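Local atomic coordinates of serpin (Taeniopygia guttata, PDB entry 5HGC), a protein that binds a cortisol-type steroid and, as a member of the serpin family, may act as an inhibitor of serine proteases. Residues D17-F22 and N365-I370; Q21-V26 and Q250-E255; Q266-L271 and S344-I349. All blocks are in the same frame, centred on the assembly; numbering follows the deposited sequence. Where two conformers were deposited one is given.

Contact 1 (D17-F22 and N365-I370); sequences DFAFQF and NSTLFI. With HCY ((11alpha,14beta)-11,17,21-trihydroxypregn-4-ene-3,20-dione), chain B.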
loop_
_atom_site.group_PDB
_atom_site.type_symbol
_atom_site.label_atom_id
_atom_site.label_comp_id
_atom_site.label_asym_id
_atom_site.label_seq_id
_atom_site.Cartn_x
_atom_site.Cartn_y
_atom_site.Cartn_z
ATOM N N ASP A 17 2.723 5.969 -10.817
ATOM C CA ASP A 17 2.860 7.445 -10.620
ATOM C C ASP A 17 2.171 7.895 -9.366
ATOM O O ASP A 17 2.765 8.592 -8.549
ATOM C CB ASP A 17 2.317 8.236 -11.807
ATOM C CG ASP A 17 3.141 8.046 -13.094
ATOM O OD1 ASP A 17 4.364 7.730 -13.046
ATOM O OD2 ASP A 17 2.563 8.250 -14.182
ATOM N N PHE A 18 0.924 7.484 -9.188
ATOM C CA PHE A 18 0.162 7.921 -8.023
ATOM C C PHE A 18 0.892 7.432 -6.766
ATOM O O PHE A 18 1.076 8.207 -5.810
ATOM C CB PHE A 18 -1.349 7.441 -8.051
ATOM C CG PHE A 18 -2.049 7.609 -6.718
ATOM C CD1 PHE A 18 -2.456 8.882 -6.280
ATOM C CD2 PHE A 18 -2.184 6.537 -5.855
ATOM C CE1 PHE A 18 -3.012 9.069 -5.010
ATOM C CE2 PHE A 18 -2.751 6.704 -4.579
ATOM C CZ PHE A 18 -3.171 7.975 -4.151
ATOM N N ALA A 19 1.307 6.155 -6.785
ATOM C CA ALA A 19 1.925 5.513 -5.643
ATOM C C ALA A 19 3.105 6.333 -5.185
ATOM O O ALA A 19 3.236 6.607 -3.972
ATOM C CB ALA A 19 2.393 4.089 -5.982
ATOM N N PHE A 20 3.962 6.726 -6.131
ATOM C CA PHE A 20 5.120 7.515 -5.736
ATOM C C PHE A 20 4.922 9.032 -5.473
ATOM O O PHE A 20 5.593 9.574 -4.569
ATOM C CB PHE A 20 6.361 7.137 -6.565
ATOM C CG PHE A 20 6.716 5.682 -6.414
ATOM C CD1 PHE A 20 7.258 5.210 -5.215
ATOM C CD2 PHE A 20 6.406 4.771 -7.418
ATOM C CE1 PHE A 20 7.518 3.850 -5.043
ATOM C CE2 PHE A 20 6.661 3.411 -7.246
ATOM C CZ PHE A 20 7.218 2.944 -6.065
ATOM N N GLN A 21 3.989 9.714 -6.165
ATOM C CA GLN A 21 3.686 11.099 -5.705
ATOM C C GLN A 21 3.177 11.097 -4.290
ATOM O O GLN A 21 3.532 11.972 -3.490
ATOM C CB GLN A 21 2.657 11.832 -6.538
ATOM C CG GLN A 21 3.007 11.932 -7.989
ATOM C CD GLN A 21 1.797 12.256 -8.819
ATOM O OE1 GLN A 21 0.918 13.039 -8.373
ATOM N NE2 GLN A 21 1.728 11.656 -10.040
ATOM N N PHE A 22 2.335 10.117 -3.984
ATOM C CA PHE A 22 1.770 10.048 -2.669
ATOM C C PHE A 22 2.907 9.945 -1.675
ATOM O O PHE A 22 2.912 10.717 -0.679
ATOM C CB PHE A 22 0.795 8.876 -2.533
ATOM C CG PHE A 22 0.041 8.873 -1.238
ATOM C CD1 PHE A 22 0.594 8.327 -0.092
ATOM C CD2 PHE A 22 -1.260 9.404 -1.168
ATOM C CE1 PHE A 22 -0.115 8.340 1.114
ATOM C CE2 PHE A 22 -1.980 9.396 0.024
ATOM C CZ PHE A 22 -1.403 8.887 1.179
ATOM N N ASN A 365 1.696 -6.126 -12.111
ATOM C CA ASN A 365 2.624 -5.020 -12.002
ATOM C C ASN A 365 2.088 -3.841 -11.213
ATOM O O ASN A 365 2.121 -2.705 -11.696
ATOM C CB ASN A 365 3.070 -4.545 -13.381
ATOM C CG ASN A 365 4.004 -5.542 -14.066
ATOM O OD1 ASN A 365 4.692 -6.340 -13.413
ATOM N ND2 ASN A 365 4.011 -5.514 -15.390
ATOM N N SER A 366 1.585 -4.111 -10.010
ATOM C CA SER A 366 1.077 -3.042 -9.159
ATOM C C SER A 366 1.835 -3.009 -7.858
ATOM O O SER A 366 2.261 -4.057 -7.338
ATOM C CB SER A 366 -0.429 -3.181 -8.867
ATOM O OG SER A 366 -0.667 -4.457 -8.331
ATOM N N THR A 367 1.974 -1.791 -7.337
ATOM C CA THR A 367 2.542 -1.585 -6.026
ATOM C C THR A 367 1.507 -1.861 -4.950
ATOM O O THR A 367 0.485 -1.160 -4.854
ATOM C CB THR A 367 3.086 -0.163 -5.889
ATOM O OG1 THR A 367 3.756 0.193 -7.119
ATOM C CG2 THR A 367 4.028 -0.072 -4.692
ATOM N N LEU A 368 1.802 -2.892 -4.162
ATOM C CA LEU A 368 0.953 -3.287 -3.057
ATOM C C LEU A 368 1.291 -2.539 -1.785
ATOM O O LEU A 368 0.379 -2.157 -1.048
ATOM C CB LEU A 368 1.014 -4.795 -2.796
ATOM C CG LEU A 368 0.908 -5.648 -4.058
ATOM C CD1 LEU A 368 0.947 -7.116 -3.670
ATOM C CD2 LEU A 368 -0.326 -5.295 -4.910
ATOM N N PHE A 369 2.575 -2.342 -1.479
ATOM C CA PHE A 369 2.910 -1.642 -0.222
ATOM C C PHE A 369 4.135 -0.773 -0.386
ATOM O O PHE A 369 5.075 -1.140 -1.108
ATOM C CB PHE A 369 3.162 -2.641 0.908
ATOM C CG PHE A 369 1.952 -3.429 1.317
ATOM C CD1 PHE A 369 1.029 -2.899 2.213
ATOM C CD2 PHE A 369 1.742 -4.728 0.834
ATOM C CE1 PHE A 369 -0.089 -3.637 2.606
ATOM C CE2 PHE A 369 0.608 -5.472 1.226
ATOM C CZ PHE A 369 -0.310 -4.923 2.123
ATOM N N ILE A 370 4.131 0.374 0.288
ATOM C CA ILE A 370 5.303 1.227 0.345
ATOM C C ILE A 370 5.630 1.479 1.824
ATOM O O ILE A 370 4.810 2.038 2.591
ATOM C CB ILE A 370 5.109 2.512 -0.477
ATOM C CG1 ILE A 370 5.027 2.170 -1.972
ATOM C CG2 ILE A 370 6.254 3.498 -0.224
ATOM C CD1 ILE A 370 4.772 3.350 -2.893
HETATM C C1 HCY B . 7.649 -0.491 -14.918
HETATM C C2 HCY B . 7.208 0.837 -15.529
HETATM C C3 HCY B . 5.823 1.237 -15.074
HETATM C C4 HCY B . 5.185 0.572 -13.913
HETATM C C5 HCY B . 5.937 -0.133 -13.059
HETATM C C6 HCY B . 5.408 -0.405 -11.668
HETATM C C7 HCY B . 5.595 -1.897 -11.310
HETATM C C8 HCY B . 6.948 -2.514 -11.684
HETATM C C9 HCY B . 7.290 -2.189 -13.155
HETATM C C10 HCY B . 7.312 -0.670 -13.440
HETATM C C12 HCY B . 8.533 -4.510 -13.371
HETATM C C11 HCY B . 8.489 -3.012 -13.743
HETATM C C13 HCY B . 8.220 -4.741 -11.861
HETATM C C14 HCY B . 6.914 -4.018 -11.526
HETATM C C15 HCY B . 6.428 -4.664 -10.251
HETATM C C16 HCY B . 6.868 -6.119 -10.337
HETATM C C17 HCY B . 7.862 -6.212 -11.522
HETATM C C18 HCY B . 9.377 -4.301 -10.916
HETATM C C19 HCY B . 8.319 0.140 -12.594
HETATM C C20 HCY B . 9.036 -7.132 -11.241
HETATM C C21 HCY B . 9.656 -7.950 -12.355
HETATM O O1 HCY B . 5.267 2.160 -15.634
HETATM O O2 HCY B . 9.643 -2.368 -13.194
HETATM O O3 HCY B . 7.209 -6.854 -12.641
HETATM O O4 HCY B . 9.501 -7.226 -10.116
HETATM O O5 HCY B . 11.051 -7.898 -12.065
#
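The ring of Phe20 is approached obliquely by Ile370, CE1 of the phenylalanine standing 3.5 Å from CD1 of the isoleucine, and the neighbouring ring atoms CD1 and CZ are only slightly farther from that methyl. On another side of the ring, Phe20 CE2 lies 4.3 Å from Thr367 OG1, again at a slant. The contact is thus centred on one methyl: Ile370 CD1 also sits 4.0 Å from Ala19 CB and packs beside the carbonyl oxygen of Ala19. Ile370 reaches this far because CG1 stands beside the backbone N and the chain then continues extended (chi2 177°), which brings CD1 up to Ala19 and Phe20. No hydrogen bond crosses between the segments, so the interface is van der Waals in character, and all four touching residues are buried. Polar chemistry appears at the start of the strand segment, where the hydroxyl O3 of the bound steroid donates to Asn365 OD1 at 2.7 Å. Two bulges shape the strand: a G1 bulge, with Asn365 and Ser366 facing Asp361, and a classic bulge, with Leu368 and Phe369 facing Ile359. The second explains how Thr367 and Ile370, three positions apart, both point their CB atoms at the helix. The axes of 17-22 and 366-370 approach to 9.4 Å at 40°, helix A of the serpin fold lying against sheet B. Strand 355-361 and Tyr37 of strand 35-37 flank 366-373, the Tyr37 hydroxyl bonding Ala19 O, while Pro39 of helix 39-52 packs on both Ala19 and Thr367.

Contact 2 (Q21-V26 and Q250-E255); sequences QFFREV and QTLDKE. With HCY ((11alpha,14beta)-11,17,21-trihydroxypregn-4-ene-3,20-dione), chain B.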
loop_
_atom_site.group_PDB
_atom_site.type_symbol
_atom_site.label_atom_id
_atom_site.label_comp_id
_atom_site.label_asym_id
_atom_site.label_seq_id
_atom_site.Cartn_x
_atom_site.Cartn_y
_atom_site.Cartn_z
ATOM N N GLN A 21 3.989 9.714 -6.165
ATOM C CA GLN A 21 3.686 11.099 -5.705
ATOM C C GLN A 21 3.177 11.097 -4.290
ATOM O O GLN A 21 3.532 11.972 -3.490
ATOM C CB GLN A 21 2.657 11.832 -6.538
ATOM C CG GLN A 21 3.007 11.932 -7.989
ATOM C CD GLN A 21 1.797 12.256 -8.819
ATOM O OE1 GLN A 21 0.918 13.039 -8.373
ATOM N NE2 GLN A 21 1.728 11.656 -10.040
ATOM N N PHE A 22 2.335 10.117 -3.984
ATOM C CA PHE A 22 1.770 10.048 -2.669
ATOM C C PHE A 22 2.907 9.945 -1.675
ATOM O O PHE A 22 2.912 10.717 -0.679
ATOM C CB PHE A 22 0.795 8.876 -2.533
ATOM C CG PHE A 22 0.041 8.873 -1.238
ATOM C CD1 PHE A 22 0.594 8.327 -0.092
ATOM C CD2 PHE A 22 -1.260 9.404 -1.168
ATOM C CE1 PHE A 22 -0.115 8.340 1.114
ATOM C CE2 PHE A 22 -1.980 9.396 0.024
ATOM C CZ PHE A 22 -1.403 8.887 1.179
ATOM N N PHE A 23 3.834 8.996 -1.945
ATOM C CA PHE A 23 5.045 8.777 -1.142
ATOM C C PHE A 23 5.883 10.051 -0.926
ATOM O O PHE A 23 6.239 10.345 0.235
ATOM C CB PHE A 23 5.954 7.708 -1.770
ATOM C CG PHE A 23 7.121 7.325 -0.900
ATOM C CD1 PHE A 23 6.922 6.762 0.368
ATOM C CD2 PHE A 23 8.419 7.565 -1.308
ATOM C CE1 PHE A 23 7.986 6.381 1.193
ATOM C CE2 PHE A 23 9.494 7.199 -0.471
ATOM C CZ PHE A 23 9.277 6.596 0.774
ATOM N N ARG A 24 6.181 10.786 -2.023
ATOM C CA ARG A 24 6.930 12.064 -1.953
ATOM C C ARG A 24 6.266 13.046 -1.010
ATOM O O ARG A 24 6.944 13.579 -0.135
ATOM C CB ARG A 24 7.302 12.666 -3.345
ATOM C CG ARG A 24 8.170 11.685 -4.169
ATOM C CD ARG A 24 8.847 12.241 -5.399
ATOM N NE ARG A 24 7.936 12.572 -6.499
ATOM C CZ ARG A 24 7.357 11.695 -7.335
ATOM N NH1 ARG A 24 7.542 10.386 -7.204
ATOM N NH2 ARG A 24 6.560 12.132 -8.307
ATOM N N GLU A 25 4.936 13.195 -1.139
ATOM C CA GLU A 25 4.096 14.070 -0.300
ATOM C C GLU A 25 4.126 13.727 1.157
ATOM O O GLU A 25 4.336 14.599 1.997
ATOM C CB GLU A 25 2.624 14.072 -0.748
ATOM C CG GLU A 25 2.284 14.935 -1.957
ATOM C CD GLU A 25 2.626 16.436 -1.800
ATOM O OE1 GLU A 25 2.805 16.979 -0.653
ATOM O OE2 GLU A 25 2.694 17.075 -2.879
ATOM N N VAL A 26 3.919 12.455 1.468
ATOM C CA VAL A 26 3.798 12.020 2.856
ATOM C C VAL A 26 5.127 12.093 3.630
ATOM O O VAL A 26 5.125 12.367 4.827
ATOM C CB VAL A 26 3.074 10.642 2.956
ATOM C CG1 VAL A 26 3.924 9.494 2.417
ATOM C CG2 VAL A 26 2.577 10.370 4.374
ATOM N N GLN A 250 12.992 12.013 -2.325
ATOM C CA GLN A 250 12.617 13.091 -3.256
ATOM C C GLN A 250 12.694 12.695 -4.730
ATOM O O GLN A 250 12.167 13.376 -5.588
ATOM C CB GLN A 250 13.464 14.353 -3.027
ATOM C CG GLN A 250 13.138 15.185 -1.782
ATOM C CD GLN A 250 14.367 15.977 -1.232
ATOM O OE1 GLN A 250 15.428 16.133 -1.893
ATOM N NE2 GLN A 250 14.235 16.446 -0.002
ATOM N N THR A 251 13.356 11.599 -5.031
ATOM C CA THR A 251 13.592 11.179 -6.413
ATOM C C THR A 251 12.691 10.016 -6.762
ATOM O O THR A 251 12.356 9.832 -7.926
ATOM C CB THR A 251 15.024 10.608 -6.496
ATOM O OG1 THR A 251 15.894 11.488 -5.801
ATOM C CG2 THR A 251 15.525 10.291 -7.956
ATOM N N LEU A 252 12.364 9.189 -5.766
ATOM C CA LEU A 252 11.876 7.847 -6.046
ATOM C C LEU A 252 10.606 7.937 -6.921
ATOM O O LEU A 252 9.640 8.633 -6.595
ATOM C CB LEU A 252 11.666 7.063 -4.743
ATOM C CG LEU A 252 11.120 5.641 -4.935
ATOM C CD1 LEU A 252 12.124 4.683 -5.576
ATOM C CD2 LEU A 252 10.607 5.100 -3.601
ATOM N N ASP A 253 10.643 7.287 -8.061
ATOM C CA ASP A 253 9.514 7.335 -8.963
ATOM C C ASP A 253 9.562 6.011 -9.724
ATOM O O ASP A 253 10.476 5.203 -9.490
ATOM C CB ASP A 253 9.602 8.563 -9.886
ATOM C CG ASP A 253 10.797 8.494 -10.890
ATOM O OD1 ASP A 253 11.713 7.657 -10.693
ATOM O OD2 ASP A 253 10.833 9.278 -11.881
ATOM N N LYS A 254 8.637 5.784 -10.643
ATOM C CA LYS A 254 8.545 4.495 -11.283
ATOM C C LYS A 254 9.664 4.194 -12.269
ATOM O O LYS A 254 9.889 3.037 -12.636
ATOM C CB LYS A 254 7.196 4.337 -11.960
ATOM C CG LYS A 254 6.947 5.275 -13.110
ATOM C CD LYS A 254 6.069 4.552 -14.127
ATOM C CE LYS A 254 5.130 5.523 -14.827
ATOM N NZ LYS A 254 5.735 6.836 -15.226
ATOM N N GLU A 255 10.352 5.241 -12.707
ATOM C CA GLU A 255 11.475 5.111 -13.604
ATOM C C GLU A 255 12.662 4.546 -12.803
ATOM O O GLU A 255 13.322 3.610 -13.283
ATOM C CB GLU A 255 11.801 6.457 -14.256
ATOM C CG GLU A 255 10.852 6.933 -15.367
ATOM C CD GLU A 255 9.450 7.425 -14.924
ATOM O OE1 GLU A 255 9.203 8.028 -13.826
ATOM O OE2 GLU A 255 8.551 7.198 -15.745
HETATM C C1 HCY B . 7.649 -0.491 -14.918
HETATM C C2 HCY B . 7.208 0.837 -15.529
HETATM C C3 HCY B . 5.823 1.237 -15.074
HETATM C C4 HCY B . 5.185 0.572 -13.913
HETATM C C5 HCY B . 5.937 -0.133 -13.059
HETATM C C6 HCY B . 5.408 -0.405 -11.668
HETATM C C7 HCY B . 5.595 -1.897 -11.310
HETATM C C8 HCY B . 6.948 -2.514 -11.684
HETATM C C9 HCY B . 7.290 -2.189 -13.155
HETATM C C10 HCY B . 7.312 -0.670 -13.440
HETATM C C12 HCY B . 8.533 -4.510 -13.371
HETATM C C11 HCY B . 8.489 -3.012 -13.743
HETATM C C13 HCY B . 8.220 -4.741 -11.861
HETATM C C14 HCY B . 6.914 -4.018 -11.526
HETATM C C15 HCY B . 6.428 -4.664 -10.251
HETATM C C16 HCY B . 6.868 -6.119 -10.337
HETATM C C17 HCY B . 7.862 -6.212 -11.522
HETATM C C18 HCY B . 9.377 -4.301 -10.916
HETATM C C19 HCY B . 8.319 0.140 -12.594
HETATM C C20 HCY B . 9.036 -7.132 -11.241
HETATM C C21 HCY B . 9.656 -7.950 -12.355
HETATM O O1 HCY B . 5.267 2.160 -15.634
HETATM O O2 HCY B . 9.643 -2.368 -13.194
HETATM O O3 HCY B . 7.209 -6.854 -12.641
HETATM O O4 HCY B . 9.501 -7.226 -10.116
HETATM O O5 HCY B . 11.051 -7.898 -12.065
#
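Arg24 and Gln250 bring the two backbones closest, CA to CA 5.9 Å, where helix 12-29 passes the short link between helix 245-251 and helix 254-263. In the serpin fold this link joins two consecutive helices that follow a B-sheet strand, and Asp253 is the N-cap of the second: its side chain caps a backbone N beyond 255, and its OD1 also bonds Thr256 OG1. The Arg24 side chain bends at its third torsion (chi3 -70°), which folds the guanidinium back over its own helix, with one face above Gln21 CA. From there Arg24 NH1 donates to Leu252 O at 2.8 Å. That oxygen lies at the edge of the guanidinium, near its plane, but the N-H...O angle of 128° makes the bond weak. Arg24 CD rests 3.5 Å from Gln250 O. Asp253 does not complete a salt bridge: Arg24 NH1 is 3.8 Å from Asp253 CB and 5.8 Å from Asp253 OD2, so any attraction is probably only long-range. Replacing Arg24 by an alanine removes the guanidinium and is likely to leave Leu252 O without this donor and a gap beside the Gln250 carbonyl. Leu252 supplies the apolar part, its CD2 lying 3.9 Å from Phe23 CE2 in an oblique approach; the leucine also touches Phe20. Past the cap, Lys254 borders the steroid pocket and salt-bridges Asp17 of helix 12-29. Glu255 is the second carboxylate partner, its OE2 taking Lys254 NZ at 2.9 Å on the syn side, 22° out of the carboxylate plane.

Contact 3 (Q266-L271 and S344-I349); sequences QRFMNL and SFPPTI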
loop_
_atom_site.group_PDB
_atom_site.type_symbol
_atom_site.label_atom_id
_atom_site.label_comp_id
_atom_site.label_asym_id
_atom_site.label_seq_id
_atom_site.Cartn_x
_atom_site.Cartn_y
_atom_site.Cartn_z
ATOM N N GLN A 266 21.273 -12.023 -9.906
ATOM C CA GLN A 266 21.480 -12.933 -8.764
ATOM C C GLN A 266 22.938 -12.879 -8.321
ATOM O O GLN A 266 23.825 -13.001 -9.151
ATOM C CB GLN A 266 21.086 -14.356 -9.134
ATOM C CG GLN A 266 19.619 -14.511 -9.504
ATOM C CD GLN A 266 18.869 -15.481 -8.633
ATOM O OE1 GLN A 266 18.840 -16.669 -8.938
ATOM N NE2 GLN A 266 18.230 -14.985 -7.556
ATOM N N ARG A 267 23.152 -12.618 -7.028
ATOM C CA ARG A 267 24.453 -12.535 -6.395
ATOM C C ARG A 267 24.405 -13.383 -5.128
ATOM O O ARG A 267 23.487 -13.270 -4.314
ATOM C CB ARG A 267 24.719 -11.085 -6.033
ATOM C CG ARG A 267 26.172 -10.687 -5.819
ATOM C CD ARG A 267 26.229 -9.243 -5.388
ATOM N NE ARG A 267 27.594 -8.708 -5.252
ATOM C CZ ARG A 267 27.980 -7.798 -4.334
ATOM N NH1 ARG A 267 27.132 -7.313 -3.409
ATOM N NH2 ARG A 267 29.242 -7.390 -4.313
ATOM N N PHE A 268 25.369 -14.276 -4.959
ATOM C CA PHE A 268 25.465 -15.022 -3.704
ATOM C C PHE A 268 25.983 -14.101 -2.565
ATOM O O PHE A 268 26.928 -13.298 -2.752
ATOM C CB PHE A 268 26.356 -16.215 -3.910
ATOM C CG PHE A 268 26.389 -17.151 -2.754
ATOM C CD1 PHE A 268 25.472 -18.216 -2.683
ATOM C CD2 PHE A 268 27.335 -16.989 -1.741
ATOM C CE1 PHE A 268 25.512 -19.120 -1.600
ATOM C CE2 PHE A 268 27.385 -17.852 -0.668
ATOM C CZ PHE A 268 26.470 -18.926 -0.580
ATOM N N MET A 269 25.325 -14.174 -1.405
ATOM C CA MET A 269 25.549 -13.219 -0.307
ATOM C C MET A 269 25.045 -13.685 1.033
ATOM O O MET A 269 24.206 -14.618 1.133
ATOM C CB MET A 269 24.917 -11.856 -0.610
ATOM C CG MET A 269 23.406 -11.866 -0.687
ATOM S SD MET A 269 22.643 -10.271 -1.062
ATOM C CE MET A 269 22.882 -10.210 -2.829
ATOM N N ASN A 270 25.525 -12.987 2.048
ATOM C CA ASN A 270 24.996 -13.096 3.378
ATOM C C ASN A 270 24.016 -11.974 3.550
ATOM O O ASN A 270 24.378 -10.787 3.316
ATOM C CB ASN A 270 26.129 -12.949 4.362
ATOM C CG ASN A 270 27.079 -14.108 4.247
ATOM O OD1 ASN A 270 26.664 -15.262 4.390
ATOM N ND2 ASN A 270 28.319 -13.828 3.871
ATOM N N LEU A 271 22.782 -12.355 3.901
ATOM C CA LEU A 271 21.664 -11.408 3.983
ATOM C C LEU A 271 21.146 -11.401 5.397
ATOM O O LEU A 271 20.832 -12.473 5.967
ATOM C CB LEU A 271 20.546 -11.698 2.973
ATOM C CG LEU A 271 19.434 -10.637 2.892
ATOM C CD1 LEU A 271 19.885 -9.223 2.503
ATOM C CD2 LEU A 271 18.343 -11.149 1.942
ATOM N N SER A 344 35.094 -17.319 -2.240
ATOM C CA SER A 344 35.547 -17.573 -0.864
ATOM C C SER A 344 35.034 -16.573 0.202
ATOM O O SER A 344 34.758 -16.970 1.321
ATOM C CB SER A 344 37.055 -17.589 -0.873
ATOM O OG SER A 344 37.499 -18.671 -1.661
ATOM N N PHE A 345 34.900 -15.294 -0.153
ATOM C CA PHE A 345 34.454 -14.269 0.814
ATOM C C PHE A 345 33.247 -13.520 0.264
ATOM O O PHE A 345 33.366 -12.381 -0.222
ATOM C CB PHE A 345 35.636 -13.341 1.191
ATOM C CG PHE A 345 36.704 -14.051 1.975
ATOM C CD1 PHE A 345 36.519 -14.307 3.340
ATOM C CD2 PHE A 345 37.860 -14.536 1.323
ATOM C CE1 PHE A 345 37.481 -14.993 4.065
ATOM C CE2 PHE A 345 38.832 -15.215 2.056
ATOM C CZ PHE A 345 38.650 -15.450 3.430
ATOM N N PRO A 346 32.086 -14.189 0.268
ATOM C CA PRO A 346 30.892 -13.565 -0.343
ATOM C C PRO A 346 30.487 -12.244 0.370
ATOM O O PRO A 346 30.797 -12.026 1.579
ATOM C CB PRO A 346 29.784 -14.635 -0.172
ATOM C CG PRO A 346 30.446 -15.842 0.473
ATOM C CD PRO A 346 31.782 -15.442 1.020
ATOM N N PRO A 347 29.804 -11.350 -0.359
ATOM C CA PRO A 347 29.328 -10.072 0.266
ATOM C C PRO A 347 28.348 -10.336 1.406
ATOM O O PRO A 347 27.757 -11.434 1.476
ATOM C CB PRO A 347 28.619 -9.338 -0.874
ATOM C CG PRO A 347 28.479 -10.353 -1.946
ATOM C CD PRO A 347 29.548 -11.401 -1.800
ATOM N N THR A 348 28.242 -9.370 2.317
ATOM C CA THR A 348 27.246 -9.388 3.371
ATOM C C THR A 348 26.448 -8.100 3.225
ATOM O O THR A 348 27.053 -7.035 3.135
ATOM C CB THR A 348 27.933 -9.405 4.745
ATOM O OG1 THR A 348 28.713 -10.581 4.843
ATOM C CG2 THR A 348 26.944 -9.417 5.896
ATOM N N ILE A 349 25.118 -8.197 3.169
ATOM C CA ILE A 349 24.227 -7.013 3.210
ATOM C C ILE A 349 23.377 -7.117 4.470
ATOM O O ILE A 349 22.736 -8.145 4.721
ATOM C CB ILE A 349 23.265 -6.913 2.001
ATOM C CG1 ILE A 349 24.014 -7.026 0.648
ATOM C CG2 ILE A 349 22.391 -5.647 2.060
ATOM C CD1 ILE A 349 25.095 -5.990 0.392
#
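Arg267 swings CG away from its backbone N (chi1 -159°) and runs extended as far as NE, which lays the guanidinium flat on Pro347, with CG of the proline 3.5 Å above the centre of the group. The same arginine makes a cation-pi contact with Phe214. Phe268 likewise has CG opposite the backbone N, and its ring edge meets Pro346, Phe268 CD2 to Pro346 CB 3.7 Å, the two side chains running side by side. Between these pairs the backbones join. Asn270 N donates to Pro347 O at 2.8 Å, nearly straight at 172°, and Ile349 N donates to Asn270 O at 2.7 Å and 162°. Both bonds use Asn270, bridging it in parallel to Thr348, as expected of the serpin C sheet, in which the strand after the reactive-centre loop pairs with 265-283. Thr348 CA adds a CA-H...O contact to Asn270 O at 3.2 Å. Pro347 has no N-H to continue this pattern to Phe268 O, which packs against its CG and CD instead. Side chains alternate across the sheet: Asn270 and Thr348 share one face, where Asn270 OD1 is bonded by Tyr207 OH, and Leu271 and Ile349 share the other, with Leu271 CD1 4.1 Å from Ile349 CB. Ile349 is also touched by Met269, the methionine SD lying 3.9 Å from Ile349 CG1.

Contacts 1 and 2 share helix 12-29, including Gln21 and Phe22, and their centres are 9 Å apart. They also touch directly, through the Asp17-Lys254 salt bridge and the packing of Ile370 on Phe23, and both border the steroid. The touching residues of contact 1 are all buried, and it crosses between segments without a hydrogen bond, mainly by apolar packing. Contact 2 is only partly buried and adds a weak arginine-carbonyl bond on its more exposed side. Contact 3, also partly buried, lies about 30 Å from both, centre to centre, and as far from the chain centre; its cohesion comes from parallel backbone pairing that starts at two prolines. Along the chain it is nested within the loop closed by contact 1 and follows contact 2.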